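TRNA-5-methyluridine(54) 2-sulfurtransferase (Pyrococcus horikoshii, PDB 3VRH) catalyses the ATP-dependent 2-thiolation of 5-methyluridine 54 in the T loop of tRNAs, a modification that stabilises tRNA at high temperature. Local coordinates at residues 155-160 with 248-253; 163-168 with 232-237; 180-185 with 191-196. One frame throughout, in Å; residues are numbered along the deposited sequence.

Interaction 1: 155-160 with 248-253; sequences HNLDDE and NFVRGY. With BCN (bicine), chain D.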
ATOM      1  N   HIS A 155      -0.340   9.581  17.969  1.00 20.90           N
ATOM      2  CA  HIS A 155      -0.600   9.054  16.628  1.00 24.83           C
ATOM      3  C   HIS A 155      -2.065   9.165  16.256  1.00 23.04           C
ATOM      4  O   HIS A 155      -2.940   8.667  16.960  1.00 24.65           O
ATOM      5  CB  HIS A 155      -0.191   7.584  16.546  1.00 27.41           C
ATOM      6  CG  HIS A 155       1.258   7.336  16.825  1.00 27.39           C
ATOM      7  ND1 HIS A 155       1.806   7.449  18.086  1.00 25.65           N
ATOM      8  CD2 HIS A 155       2.272   6.959  16.007  1.00 29.33           C
ATOM      9  CE1 HIS A 155       3.097   7.167  18.031  1.00 26.98           C
ATOM     10  NE2 HIS A 155       3.406   6.867  16.781  1.00 33.13           N
ATOM     11  N   ASN A 156      -2.329   9.841  15.154  1.00 23.62           N
ATOM     12  CA  ASN A 156      -3.692  10.034  14.696  1.00 23.99           C
ATOM     13  C   ASN A 156      -3.949   9.179  13.455  1.00 23.92           C
ATOM     14  O   ASN A 156      -3.082   8.395  13.047  1.00 23.17           O
ATOM     15  CB  ASN A 156      -3.957  11.532  14.444  1.00 21.48           C
ATOM     16  CG  ASN A 156      -3.058  12.110  13.354  1.00 25.48           C
ATOM     17  OD1 ASN A 156      -2.946  11.544  12.258  1.00 24.84           O
ATOM     18  ND2 ASN A 156      -2.407  13.232  13.650  1.00 20.10           N
ATOM     19  N   LEU A 157      -5.124   9.327  12.853  1.00 24.63           N
ATOM     20  CA  LEU A 157      -5.504   8.459  11.738  1.00 24.55           C
ATOM     21  C   LEU A 157      -4.489   8.534  10.595  1.00 23.87           C
ATOM     22  O   LEU A 157      -4.096   7.499  10.035  1.00 24.15           O
ATOM     23  CB  LEU A 157      -6.907   8.799  11.232  1.00 22.60           C
ATOM     24  CG  LEU A 157      -7.458   7.887  10.132  1.00 26.24           C
ATOM     25  CD1 LEU A 157      -7.522   6.434  10.605  1.00 22.65           C
ATOM     26  CD2 LEU A 157      -8.831   8.361   9.704  1.00 28.80           C
ATOM     27  N   ASP A 158      -4.064   9.754  10.265  1.00 25.20           N
ATOM     28  CA  ASP A 158      -3.085   9.974   9.197  1.00 24.89           C
ATOM     29  C   ASP A 158      -1.733   9.330   9.485  1.00 25.05           C
ATOM     30  O   ASP A 158      -1.087   8.797   8.581  1.00 24.76           O
ATOM     31  CB  ASP A 158      -2.924  11.465   8.882  1.00 24.41           C
ATOM     32  CG  ASP A 158      -4.214  12.099   8.377  1.00 29.95           C
ATOM     33  OD1 ASP A 158      -5.015  12.587   9.193  1.00 29.44           O
ATOM     34  OD2 ASP A 158      -4.437  12.112   7.155  1.00 37.74           O
ATOM     35  N   ASP A 159      -1.310   9.359  10.740  1.00 22.12           N
ATOM     36  CA  ASP A 159      -0.095   8.643  11.133  1.00 26.48           C
ATOM     37  C   ASP A 159      -0.209   7.145  10.911  1.00 25.83           C
ATOM     38  O   ASP A 159       0.682   6.543  10.304  1.00 25.00           O
ATOM     39  CB  ASP A 159       0.266   8.930  12.590  1.00 27.84           C
ATOM     40  CG  ASP A 159       0.491  10.402  12.833  1.00 29.83           C
ATOM     41  OD1 ASP A 159       1.177  11.005  11.986  1.00 28.01           O
ATOM     42  OD2 ASP A 159      -0.046  10.961  13.820  1.00 28.97           O
ATOM     43  N   GLU A 160      -1.286   6.537  11.412  1.00 24.22           N
ATOM     44  CA  GLU A 160      -1.491   5.101  11.229  1.00 22.46           C
ATOM     45  C   GLU A 160      -1.508   4.737   9.730  1.00 23.99           C
ATOM     46  O   GLU A 160      -0.864   3.780   9.315  1.00 20.58           O
ATOM     47  CB  GLU A 160      -2.785   4.630  11.901  1.00 23.86           C
ATOM     48  CG  GLU A 160      -3.048   3.096  11.799  1.00 25.28           C
ATOM     49  CD  GLU A 160      -2.217   2.262  12.792  1.00 28.57           C
ATOM     50  OE1 GLU A 160      -1.151   2.744  13.233  1.00 28.97           O
ATOM     51  OE2 GLU A 160      -2.641   1.130  13.143  1.00 26.26           O
ATOM     52  N   ASN A 248     -11.006   3.771   5.253  1.00 27.68           N
ATOM     53  CA  ASN A 248     -11.271   2.453   4.687  1.00 27.48           C
ATOM     54  C   ASN A 248     -10.030   1.558   4.750  1.00 24.05           C
ATOM     55  O   ASN A 248     -10.110   0.392   5.123  1.00 22.80           O
ATOM     56  CB  ASN A 248     -11.788   2.617   3.250  1.00 28.40           C
ATOM     57  CG  ASN A 248     -12.140   1.300   2.597  1.00 28.46           C
ATOM     58  OD1 ASN A 248     -12.954   0.531   3.108  1.00 27.24           O
ATOM     59  ND2 ASN A 248     -11.537   1.040   1.450  1.00 30.18           N
ATOM     60  N   PHE A 249      -8.883   2.138   4.410  1.00 23.68           N
ATOM     61  CA  PHE A 249      -7.593   1.453   4.503  1.00 23.08           C
ATOM     62  C   PHE A 249      -7.303   0.935   5.909  1.00 23.33           C
ATOM     63  O   PHE A 249      -6.915  -0.233   6.087  1.00 24.25           O
ATOM     64  CB  PHE A 249      -6.492   2.425   4.066  1.00 24.99           C
ATOM     65  CG  PHE A 249      -5.127   1.812   3.965  1.00 29.30           C
ATOM     66  CD1 PHE A 249      -4.956   0.521   3.454  1.00 21.32           C
ATOM     67  CD2 PHE A 249      -3.993   2.545   4.340  1.00 26.47           C
ATOM     68  CE1 PHE A 249      -3.698  -0.022   3.333  1.00 22.79           C
ATOM     69  CE2 PHE A 249      -2.711   1.989   4.224  1.00 25.36           C
ATOM     70  CZ  PHE A 249      -2.573   0.710   3.712  1.00 25.16           C
ATOM     71  N   VAL A 250      -7.486   1.794   6.916  1.00 23.13           N
ATOM     72  CA  VAL A 250      -7.156   1.404   8.289  1.00 21.54           C
ATOM     73  C   VAL A 250      -8.142   0.367   8.809  1.00 20.53           C
ATOM     74  O   VAL A 250      -7.758  -0.582   9.477  1.00 22.32           O
ATOM     75  CB  VAL A 250      -7.109   2.619   9.237  1.00 21.90           C
ATOM     76  CG1 VAL A 250      -7.051   2.171  10.694  1.00 23.61           C
ATOM     77  CG2 VAL A 250      -5.920   3.521   8.888  1.00 22.88           C
ATOM     78  N   ARG A 251      -9.418   0.560   8.495  1.00 26.83           N
ATOM     79  CA  ARG A 251     -10.462  -0.383   8.886  1.00 23.19           C
ATOM     80  C   ARG A 251     -10.155  -1.753   8.302  1.00 24.14           C
ATOM     81  O   ARG A 251     -10.164  -2.766   9.012  1.00 26.17           O
ATOM     82  CB  ARG A 251     -11.824   0.126   8.407  1.00 28.02           C
ATOM     83  CG  ARG A 251     -13.003  -0.840   8.589  1.00 34.34           C
ATOM     84  CD  ARG A 251     -14.280  -0.273   7.908  1.00 32.05           C
ATOM     85  NE  ARG A 251     -15.415  -1.183   8.003  1.00 35.72           N
ATOM     86  CZ  ARG A 251     -16.544  -1.072   7.297  1.00 38.75           C
ATOM     87  NH1 ARG A 251     -17.518  -1.965   7.465  1.00 35.57           N
ATOM     88  NH2 ARG A 251     -16.705  -0.085   6.416  1.00 27.41           N
ATOM     89  N   GLY A 252      -9.835  -1.785   7.015  1.00 24.00           N
ATOM     90  CA  GLY A 252      -9.488  -3.046   6.392  1.00 27.74           C
ATOM     91  C   GLY A 252      -8.297  -3.663   7.096  1.00 26.14           C
ATOM     92  O   GLY A 252      -8.263  -4.858   7.336  1.00 27.09           O
ATOM     93  N   TYR A 253      -7.320  -2.836   7.441  1.00 25.49           N
ATOM     94  CA  TYR A 253      -6.107  -3.323   8.095  1.00 28.80           C
ATOM     95  C   TYR A 253      -6.380  -4.010   9.438  1.00 29.00           C
ATOM     96  O   TYR A 253      -5.769  -5.045   9.756  1.00 26.75           O
ATOM     97  CB  TYR A 253      -5.104  -2.186   8.317  1.00 24.07           C
ATOM     98  CG  TYR A 253      -4.015  -2.577   9.292  1.00 24.22           C
ATOM     99  CD1 TYR A 253      -3.048  -3.504   8.939  1.00 28.19           C
ATOM    100  CD2 TYR A 253      -3.971  -2.034  10.568  1.00 27.61           C
ATOM    101  CE1 TYR A 253      -2.061  -3.882   9.824  1.00 24.56           C
ATOM    102  CE2 TYR A 253      -2.988  -2.387  11.452  1.00 29.88           C
ATOM    103  CZ  TYR A 253      -2.035  -3.312  11.080  1.00 33.45           C
ATOM    104  OH  TYR A 253      -1.055  -3.670  11.980  1.00 37.31           O
TER
HETATM  105  N1  BCN D 403       3.881  11.580  19.273  1.00 36.46           N
HETATM  106  C1  BCN D 403       2.884  11.515  18.128  1.00 32.83           C
HETATM  107  C2  BCN D 403       3.465  11.149  16.814  1.00 32.96           C
HETATM  108  O21 BCN D 403       4.508  10.445  16.811  1.00 40.94           O
HETATM  109  O22 BCN D 403       2.947  11.555  15.750  1.00 39.83           O
HETATM  110  C3  BCN D 403       4.467  12.942  19.397  1.00 37.46           C
HETATM  111  C4  BCN D 403       3.732  14.130  18.741  1.00 37.24           C
HETATM  112  O4  BCN D 403       3.757  15.235  19.221  1.00 24.87           O
HETATM  113  C5  BCN D 403       3.215  11.225  20.525  1.00 23.14           C
HETATM  114  C6  BCN D 403       4.134  10.989  21.646  1.00 34.77           C
HETATM  115  O6  BCN D 403       3.773  10.422  22.623  1.00 33.52           O
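L157, E160, V250 and Y253 join the first turn of helix 157-169 to the middle of helix 245-256. The centre is apolar: CG2 of V250 lies 3.7 Å from CD1 of L157 and 4.1 Å from CG of E160, so one methyl serves both neighbours. L157 can reach it because its CG stands anti to the backbone N (chi1 -176°), which swings the end of the side chain nearer the valine than its first bond would suggest. E160 begins in the same way, then bends at chi2 and carries its carboxylate past the valine to Y253. There OE2 stands 3.9 Å from CE2 of Y253, with carboxylate and ring planes 76° apart. OE2 is taken up by Y197 OH and probably by G180 N, OE1 has a long, weak ion pair with K194 NZ, and Y253 OH bonds to L176 O. Glutamate suits its place twice over: its CG packs on the valine while OE2 receives the Y197 and G180 donors.

N156, the N-cap, forms a capping box with D159. N156 OD1 accepts from D159 N from above its carbonyl plane, and in return N156 N donates to D159 OD2 at 2.9 Å in a nearly straight bond (173°). The same D159 OD2 lies 3.6 Å from O22 of the bicine, and bicine O21 sits over one face of the H155 ring, offset toward its rim. The chemistry thus divides by side: methyl and methylene packing faces helix 245-256, whereas the capping box, with the salt bridge from OD1 to K232 NZ, probably restrains D159 beside the ligand pocket.

Interaction 2: 163-168 with 232-237; sequences FLLNNI and KGVLNE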
ATOM      1  N   PHE A 163       2.063   5.183   8.183  1.00 26.66           N
ATOM      2  CA  PHE A 163       2.884   4.113   8.736  1.00 25.77           C
ATOM      3  C   PHE A 163       2.517   2.803   8.060  1.00 26.75           C
ATOM      4  O   PHE A 163       3.398   2.050   7.658  1.00 23.20           O
ATOM      5  CB  PHE A 163       2.734   4.053  10.274  1.00 34.64           C
ATOM      6  CG  PHE A 163       2.857   2.656  10.882  1.00 36.37           C
ATOM      7  CD1 PHE A 163       4.045   2.243  11.486  1.00 43.59           C
ATOM      8  CD2 PHE A 163       1.764   1.781  10.905  1.00 32.11           C
ATOM      9  CE1 PHE A 163       4.149   0.964  12.065  1.00 38.09           C
ATOM     10  CE2 PHE A 163       1.866   0.503  11.458  1.00 38.02           C
ATOM     11  CZ  PHE A 163       3.057   0.097  12.040  1.00 38.32           C
ATOM     12  N   LEU A 164       1.213   2.539   7.934  1.00 28.69           N
ATOM     13  CA  LEU A 164       0.748   1.347   7.220  1.00 25.81           C
ATOM     14  C   LEU A 164       1.240   1.289   5.763  1.00 23.74           C
ATOM     15  O   LEU A 164       1.756   0.283   5.340  1.00 20.23           O
ATOM     16  CB  LEU A 164      -0.771   1.212   7.240  1.00 23.95           C
ATOM     17  CG  LEU A 164      -1.397   0.678   8.529  1.00 33.76           C
ATOM     18  CD1 LEU A 164      -2.919   0.676   8.424  1.00 29.67           C
ATOM     19  CD2 LEU A 164      -0.871  -0.712   8.840  1.00 33.80           C
ATOM     20  N   LEU A 165       1.068   2.369   5.015  1.00 23.62           N
ATOM     21  CA  LEU A 165       1.461   2.391   3.603  1.00 24.72           C
ATOM     22  C   LEU A 165       2.970   2.198   3.462  1.00 24.06           C
ATOM     23  O   LEU A 165       3.443   1.423   2.637  1.00 22.38           O
ATOM     24  CB  LEU A 165       1.036   3.710   2.958  1.00 21.75           C
ATOM     25  CG  LEU A 165       1.394   3.850   1.481  1.00 27.53           C
ATOM     26  CD1 LEU A 165       0.734   2.717   0.681  1.00 24.96           C
ATOM     27  CD2 LEU A 165       0.980   5.209   0.948  1.00 23.65           C
ATOM     28  N   ASN A 166       3.719   2.887   4.311  1.00 25.81           N
ATOM     29  CA  ASN A 166       5.165   2.776   4.315  1.00 26.25           C
ATOM     30  C   ASN A 166       5.603   1.345   4.555  1.00 29.35           C
ATOM     31  O   ASN A 166       6.377   0.780   3.778  1.00 31.40           O
ATOM     32  CB  ASN A 166       5.754   3.701   5.375  1.00 30.62           C
ATOM     33  CG  ASN A 166       7.251   3.599   5.467  1.00 39.76           C
ATOM     34  OD1 ASN A 166       7.978   4.240   4.702  1.00 42.74           O
ATOM     35  ND2 ASN A 166       7.731   2.781   6.401  1.00 40.82           N
ATOM     36  N   ASN A 167       5.085   0.740   5.611  1.00 26.12           N
ATOM     37  CA  ASN A 167       5.507  -0.611   5.952  1.00 25.75           C
ATOM     38  C   ASN A 167       5.071  -1.670   4.940  1.00 28.75           C
ATOM     39  O   ASN A 167       5.702  -2.711   4.831  1.00 30.37           O
ATOM     40  CB  ASN A 167       5.075  -0.981   7.369  1.00 30.65           C
ATOM     41  CG  ASN A 167       5.925  -0.296   8.427  1.00 34.97           C
ATOM     42  OD1 ASN A 167       7.149  -0.376   8.407  1.00 35.85           O
ATOM     43  ND2 ASN A 167       5.280   0.401   9.335  1.00 36.59           N
ATOM     44  N   ILE A 168       4.011  -1.391   4.194  1.00 24.32           N
ATOM     45  CA  ILE A 168       3.563  -2.307   3.150  1.00 27.14           C
ATOM     46  C   ILE A 168       4.426  -2.199   1.896  1.00 25.06           C
ATOM     47  O   ILE A 168       4.751  -3.204   1.271  1.00 29.28           O
ATOM     48  CB  ILE A 168       2.092  -2.061   2.812  1.00 26.17           C
ATOM     49  CG1 ILE A 168       1.220  -2.719   3.867  1.00 34.47           C
ATOM     50  CG2 ILE A 168       1.732  -2.626   1.456  1.00 29.30           C
ATOM     51  CD1 ILE A 168      -0.063  -2.004   4.101  1.00 34.18           C
ATOM     52  N   LYS A 232       2.017  10.629   3.561  1.00 29.90           N
ATOM     53  CA  LYS A 232       0.858  11.432   3.914  1.00 33.23           C
ATOM     54  C   LYS A 232       0.365  12.211   2.696  1.00 35.66           C
ATOM     55  O   LYS A 232      -0.844  12.351   2.506  1.00 31.89           O
ATOM     56  CB  LYS A 232       1.143  12.368   5.100  1.00 30.90           C
ATOM     57  CG  LYS A 232       1.213  11.655   6.450  1.00 32.32           C
ATOM     58  CD  LYS A 232       1.659  12.572   7.571  1.00 27.39           C
ATOM     59  CE  LYS A 232       1.528  11.866   8.934  1.00 27.88           C
ATOM     60  NZ  LYS A 232       1.498  12.811  10.113  1.00 27.98           N
ATOM     61  N   GLY A 233       1.299  12.680   1.863  1.00 35.02           N
ATOM     62  CA  GLY A 233       0.961  13.467   0.682  1.00 35.35           C
ATOM     63  C   GLY A 233       0.266  12.630  -0.373  1.00 36.66           C
ATOM     64  O   GLY A 233      -0.735  13.032  -0.971  1.00 37.62           O
ATOM     65  N   VAL A 234       0.817  11.447  -0.596  1.00 37.76           N
ATOM     66  CA  VAL A 234       0.182  10.436  -1.429  1.00 40.18           C
ATOM     67  C   VAL A 234      -1.235  10.123  -0.932  1.00 40.49           C
ATOM     68  O   VAL A 234      -2.191  10.108  -1.709  1.00 38.69           O
ATOM     69  CB  VAL A 234       1.018   9.150  -1.415  1.00 36.60           C
ATOM     70  CG1 VAL A 234       0.201   7.973  -1.853  1.00 41.27           C
ATOM     71  CG2 VAL A 234       2.243   9.313  -2.288  1.00 45.30           C
ATOM     72  N   LEU A 235      -1.366   9.890   0.372  1.00 32.52           N
ATOM     73  CA  LEU A 235      -2.658   9.524   0.940  1.00 32.55           C
ATOM     74  C   LEU A 235      -3.644  10.684   0.875  1.00 33.79           C
ATOM     75  O   LEU A 235      -4.835  10.476   0.672  1.00 36.40           O
ATOM     76  CB  LEU A 235      -2.500   9.033   2.379  1.00 28.08           C
ATOM     77  CG  LEU A 235      -1.774   7.699   2.518  1.00 33.44           C
ATOM     78  CD1 LEU A 235      -1.331   7.511   3.947  1.00 31.11           C
ATOM     79  CD2 LEU A 235      -2.691   6.577   2.109  1.00 33.56           C
ATOM     80  N   ASN A 236      -3.141  11.902   1.062  1.00 36.35           N
ATOM     81  CA  ASN A 236      -3.963  13.096   0.906  1.00 41.62           C
ATOM     82  C   ASN A 236      -4.410  13.251  -0.540  1.00 44.06           C
ATOM     83  O   ASN A 236      -5.554  13.624  -0.800  1.00 44.16           O
ATOM     84  CB  ASN A 236      -3.220  14.355   1.369  1.00 37.43           C
ATOM     85  CG  ASN A 236      -2.988  14.378   2.878  1.00 40.78           C
ATOM     86  OD1 ASN A 236      -3.564  13.581   3.619  1.00 36.63           O
ATOM     87  ND2 ASN A 236      -2.143  15.304   3.334  1.00 43.52           N
ATOM     88  N   GLU A 237      -3.499  12.959  -1.471  1.00 42.41           N
ATOM     89  CA  GLU A 237      -3.833  12.949  -2.896  1.00 47.65           C
ATOM     90  C   GLU A 237      -4.990  11.995  -3.157  1.00 45.79           C
ATOM     91  O   GLU A 237      -6.030  12.410  -3.663  1.00 51.60           O
ATOM     92  CB  GLU A 237      -2.627  12.569  -3.764  1.00 45.79           C
ATOM     93  CG  GLU A 237      -2.883  12.741  -5.273  1.00 59.64           C
ATOM     94  CD  GLU A 237      -2.139  11.720  -6.138  1.00 68.07           C
ATOM     95  OE1 GLU A 237      -0.990  11.366  -5.780  1.00 68.22           O
ATOM     96  OE2 GLU A 237      -2.707  11.268  -7.166  1.00 61.19           O
TER
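L165 holds its CG anti to the backbone N (chi1 180°), and chi2 of 59° then sends CD2 out toward helix 228-241, where it meets V234 and L235 together. L235 takes the other common leucine shape, its CG anti to the carbonyl carbon (chi1 -68°); this turns CG and CD2 to the side of L165 CD2, where the two chains run past each other in opposite directions. The two leucines thus lie alongside one another, with L165 CD2 4.0 Å from CG of L235 and 4.1 Å from its CD2. V234 is met differently. Its CG1 also stands 4.0 Å from L165 CD2, but the two side chains cross at about a right angle, the valine reaching the same methyl from a neighbouring position on its helix.

This is helix-to-helix packing, in which helix 157-169 of the PP-loop fold is covered by helix 228-241, and a single leucine methyl fits against two successive residues of the partner helix. The backbones stay well apart, the nearest CA atoms, those of L165 and L235, being 8.7 Å from each other. Branched aliphatic residues suit that spacing, because they fill it without any polar group to satisfy; no hydrogen bond crosses between the segments. M231 also packs on L165, and L235 extends back along helix 157-169 to touch A161 and S162.

The layer continues into the dimer: L165 packs on L165 of the second subunit, I168 on its I168, and V234 on its E237.

Interaction 3: 180-185 with 191-196; sequences GPILPQ and KKVKPL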
ATOM      1  N   GLY A 180      -2.387  -0.783  15.124  1.00 35.29           N
ATOM      2  CA  GLY A 180      -3.649  -0.632  15.826  1.00 26.55           C
ATOM      3  C   GLY A 180      -3.503   0.272  17.034  1.00 29.23           C
ATOM      4  O   GLY A 180      -2.402   0.700  17.363  1.00 29.29           O
ATOM      5  N   PRO A 181      -4.623   0.557  17.710  1.00 31.75           N
ATOM      6  CA  PRO A 181      -4.695   1.589  18.754  1.00 27.37           C
ATOM      7  C   PRO A 181      -4.152   1.156  20.110  1.00 30.15           C
ATOM      8  O   PRO A 181      -4.059   1.998  21.021  1.00 28.66           O
ATOM      9  CB  PRO A 181      -6.197   1.870  18.864  1.00 26.47           C
ATOM     10  CG  PRO A 181      -6.852   0.566  18.482  1.00 32.26           C
ATOM     11  CD  PRO A 181      -5.917  -0.121  17.495  1.00 29.72           C
ATOM     12  N   ILE A 182      -3.799  -0.115  20.260  1.00 29.60           N
ATOM     13  CA  ILE A 182      -3.377  -0.609  21.576  1.00 29.96           C
ATOM     14  C   ILE A 182      -2.335  -1.725  21.542  1.00 32.32           C
ATOM     15  O   ILE A 182      -2.434  -2.668  20.756  1.00 35.42           O
ATOM     16  CB  ILE A 182      -4.588  -1.049  22.444  1.00 35.86           C
ATOM     17  CG1 ILE A 182      -4.116  -1.510  23.838  1.00 32.13           C
ATOM     18  CG2 ILE A 182      -5.420  -2.118  21.716  1.00 29.84           C
ATOM     19  CD1 ILE A 182      -5.229  -1.760  24.805  1.00 32.68           C
ATOM     20  N   LEU A 183      -1.318  -1.583  22.382  1.00 29.24           N
ATOM     21  CA  LEU A 183      -0.345  -2.634  22.623  1.00 27.70           C
ATOM     22  C   LEU A 183      -0.448  -3.004  24.103  1.00 35.42           C
ATOM     23  O   LEU A 183       0.049  -2.279  24.970  1.00 32.13           O
ATOM     24  CB  LEU A 183       1.067  -2.157  22.273  1.00 30.90           C
ATOM     25  CG  LEU A 183       1.312  -1.662  20.836  1.00 38.27           C
ATOM     26  CD1 LEU A 183       2.551  -0.779  20.764  1.00 44.83           C
ATOM     27  CD2 LEU A 183       1.446  -2.807  19.830  1.00 36.33           C
ATOM     28  N   PRO A 184      -1.126  -4.127  24.402  1.00 38.07           N
ATOM     29  CA  PRO A 184      -1.445  -4.509  25.784  1.00 37.36           C
ATOM     30  C   PRO A 184      -0.199  -4.669  26.622  1.00 33.89           C
ATOM     31  O   PRO A 184       0.847  -5.016  26.081  1.00 33.16           O
ATOM     32  CB  PRO A 184      -2.137  -5.866  25.625  1.00 34.34           C
ATOM     33  CG  PRO A 184      -2.666  -5.848  24.235  1.00 39.18           C
ATOM     34  CD  PRO A 184      -1.662  -5.092  23.428  1.00 36.13           C
ATOM     35  N   GLN A 185      -0.311  -4.402  27.919  1.00 36.71           N
ATOM     36  CA  GLN A 185       0.812  -4.598  28.825  1.00 41.00           C
ATOM     37  C   GLN A 185       1.330  -6.019  28.703  1.00 46.69           C
ATOM     38  O   GLN A 185       0.551  -6.968  28.733  1.00 44.50           O
ATOM     39  CB  GLN A 185       0.387  -4.352  30.263  1.00 45.55           C
ATOM     40  CG  GLN A 185       1.416  -4.812  31.285  1.00 47.97           C
ATOM     41  CD  GLN A 185       0.763  -5.258  32.567  1.00 58.02           C
ATOM     42  OE1 GLN A 185       0.507  -4.447  33.468  1.00 62.40           O
ATOM     43  NE2 GLN A 185       0.465  -6.555  32.653  1.00 52.40           N
ATOM     44  N   LYS A 191       1.521  -0.900  28.901  1.00 31.93           N
ATOM     45  CA  LYS A 191       0.455  -0.721  27.918  1.00 34.64           C
ATOM     46  C   LYS A 191       0.588   0.621  27.199  1.00 31.78           C
ATOM     47  O   LYS A 191       0.678   1.670  27.855  1.00 29.43           O
ATOM     48  CB  LYS A 191      -0.928  -0.799  28.582  1.00 31.13           C
ATOM     49  CG  LYS A 191      -2.074  -0.538  27.612  1.00 31.92           C
ATOM     50  CD  LYS A 191      -3.432  -0.903  28.188  1.00 34.57           C
ATOM     51  CE  LYS A 191      -3.836   0.062  29.278  1.00 34.37           C
ATOM     52  NZ  LYS A 191      -5.316   0.148  29.426  1.00 37.65           N
ATOM     53  N   LYS A 192       0.604   0.575  25.865  1.00 23.27           N
ATOM     54  CA  LYS A 192       0.660   1.774  25.024  1.00 31.18           C
ATOM     55  C   LYS A 192      -0.624   1.901  24.228  1.00 28.18           C
ATOM     56  O   LYS A 192      -1.045   0.940  23.578  1.00 29.82           O
ATOM     57  CB  LYS A 192       1.860   1.738  24.055  1.00 28.54           C
ATOM     58  CG  LYS A 192       3.193   1.994  24.723  1.00 34.70           C
ATOM     59  CD  LYS A 192       4.389   1.964  23.765  1.00 34.20           C
ATOM     60  CE  LYS A 192       4.677   3.321  23.120  1.00 41.20           C
ATOM     61  NZ  LYS A 192       5.902   3.245  22.253  1.00 37.74           N
ATOM     62  N   VAL A 193      -1.232   3.085  24.275  1.00 23.69           N
ATOM     63  CA  VAL A 193      -2.490   3.352  23.589  1.00 21.88           C
ATOM     64  C   VAL A 193      -2.424   4.619  22.731  1.00 25.36           C
ATOM     65  O   VAL A 193      -1.574   5.485  22.947  1.00 25.09           O
ATOM     66  CB  VAL A 193      -3.669   3.460  24.582  1.00 26.01           C
ATOM     67  CG1 VAL A 193      -3.874   2.155  25.311  1.00 24.94           C
ATOM     68  CG2 VAL A 193      -3.430   4.605  25.581  1.00 25.66           C
ATOM     69  N   LYS A 194      -3.328   4.706  21.758  1.00 24.23           N
ATOM     70  CA  LYS A 194      -3.384   5.816  20.806  1.00 23.72           C
ATOM     71  C   LYS A 194      -4.810   6.371  20.807  1.00 22.37           C
ATOM     72  O   LYS A 194      -5.650   5.965  19.985  1.00 24.71           O
ATOM     73  CB  LYS A 194      -2.997   5.331  19.381  1.00 21.75           C
ATOM     74  CG  LYS A 194      -1.545   4.889  19.251  1.00 26.69           C
ATOM     75  CD  LYS A 194      -1.197   4.347  17.860  1.00 25.12           C
ATOM     76  CE  LYS A 194       0.265   3.909  17.825  1.00 25.39           C
ATOM     77  NZ  LYS A 194       0.717   3.498  16.458  1.00 26.95           N
ATOM     78  N   PRO A 195      -5.105   7.273  21.751  1.00 18.77           N
ATOM     79  CA  PRO A 195      -6.441   7.870  21.867  1.00 21.66           C
ATOM     80  C   PRO A 195      -6.869   8.721  20.664  1.00 23.98           C
ATOM     81  O   PRO A 195      -8.061   8.941  20.460  1.00 19.65           O
ATOM     82  CB  PRO A 195      -6.321   8.762  23.117  1.00 24.29           C
ATOM     83  CG  PRO A 195      -5.122   8.221  23.874  1.00 24.10           C
ATOM     84  CD  PRO A 195      -4.197   7.696  22.839  1.00 18.52           C
ATOM     85  N   LEU A 196      -5.910   9.204  19.885  1.00 22.11           N
ATOM     86  CA  LEU A 196      -6.243  10.013  18.725  1.00 25.20           C
ATOM     87  C   LEU A 196      -6.363   9.150  17.463  1.00 26.19           C
ATOM     88  O   LEU A 196      -6.352   9.672  16.347  1.00 24.11           O
ATOM     89  CB  LEU A 196      -5.189  11.092  18.504  1.00 22.97           C
ATOM     90  CG  LEU A 196      -4.953  12.086  19.644  1.00 27.45           C
ATOM     91  CD1 LEU A 196      -4.108  13.248  19.129  1.00 21.02           C
ATOM     92  CD2 LEU A 196      -6.285  12.576  20.267  1.00 21.16           C
TER
HETATM   93  O   HOH W   1       0.260  -1.472  31.796  1.00 32.63           O
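A beta hairpin brings strand 191-193 back along strand 182-183, as an antiparallel pair at the edge of the central sheet. L183 and K192 form the hydrogen-bonded pair: L183 N donates to K192 O at 2.8 Å in a nearly straight bond (174°), and K192 N answers to L183 O at 3.0 Å. Beyond the strand end, K194 N donates to P181 O in a more bent bond (137°). Proline suits that position, since the contact uses its carbonyl and needs no N-H.

I182 and V193 are the non-hydrogen-bonded pair, their side chains side by side and pointing the same way, with I182 CG1 4.0 Å from V193 CG1. Because CG1 of I182 is anti to the backbone N (chi1 -178°), its CD1 extends as far as K191, 3.9 Å from that lysine's CD. Cut back to an alanine here, the side chain would lose CG1 and CD1, which is likely to leave V193 CG1 and K191 CD without their apolar neighbour and open a gap on that face.

Within the mixed sheet, strand 191-193 lies between 182-183 and the parallel strand 150-152, so its backbone bonds on both edges; K191 and V193 pair with I151. The chain of K191 bends at chi3 and takes its NZ to E48 and the carbonyl of L43. Near the turn, water 1 accepts from K191 N at 3.2 Å and gives a weak bond to Q185 OE1.

How the interactions relate
Helix 157-169 connects interactions 1 and 2, whose centres are 10 Å apart: its first turn meets helix 245-256, its later turns helix 228-241. The salt bridge from D159 OD1 to K232 NZ, 2.6 Å, ties the two directly, and L164 of interaction 2 packs on Y253 of interaction 1, CD2 to CE1 3.5 Å. Both contacts also reach the second subunit. Interaction 3 lies on the sheet side, its centre 14 Å from that of interaction 1; H155 CB packs 3.6 Å from K194 CD, beside the probable E160-G180 hydrogen bond. H155 and D159 line the bicine pocket, which shares A53 and G154 with the ATP site; the K192 side chain comes within about 7 Å of bicine, that of L235 about 13 Å.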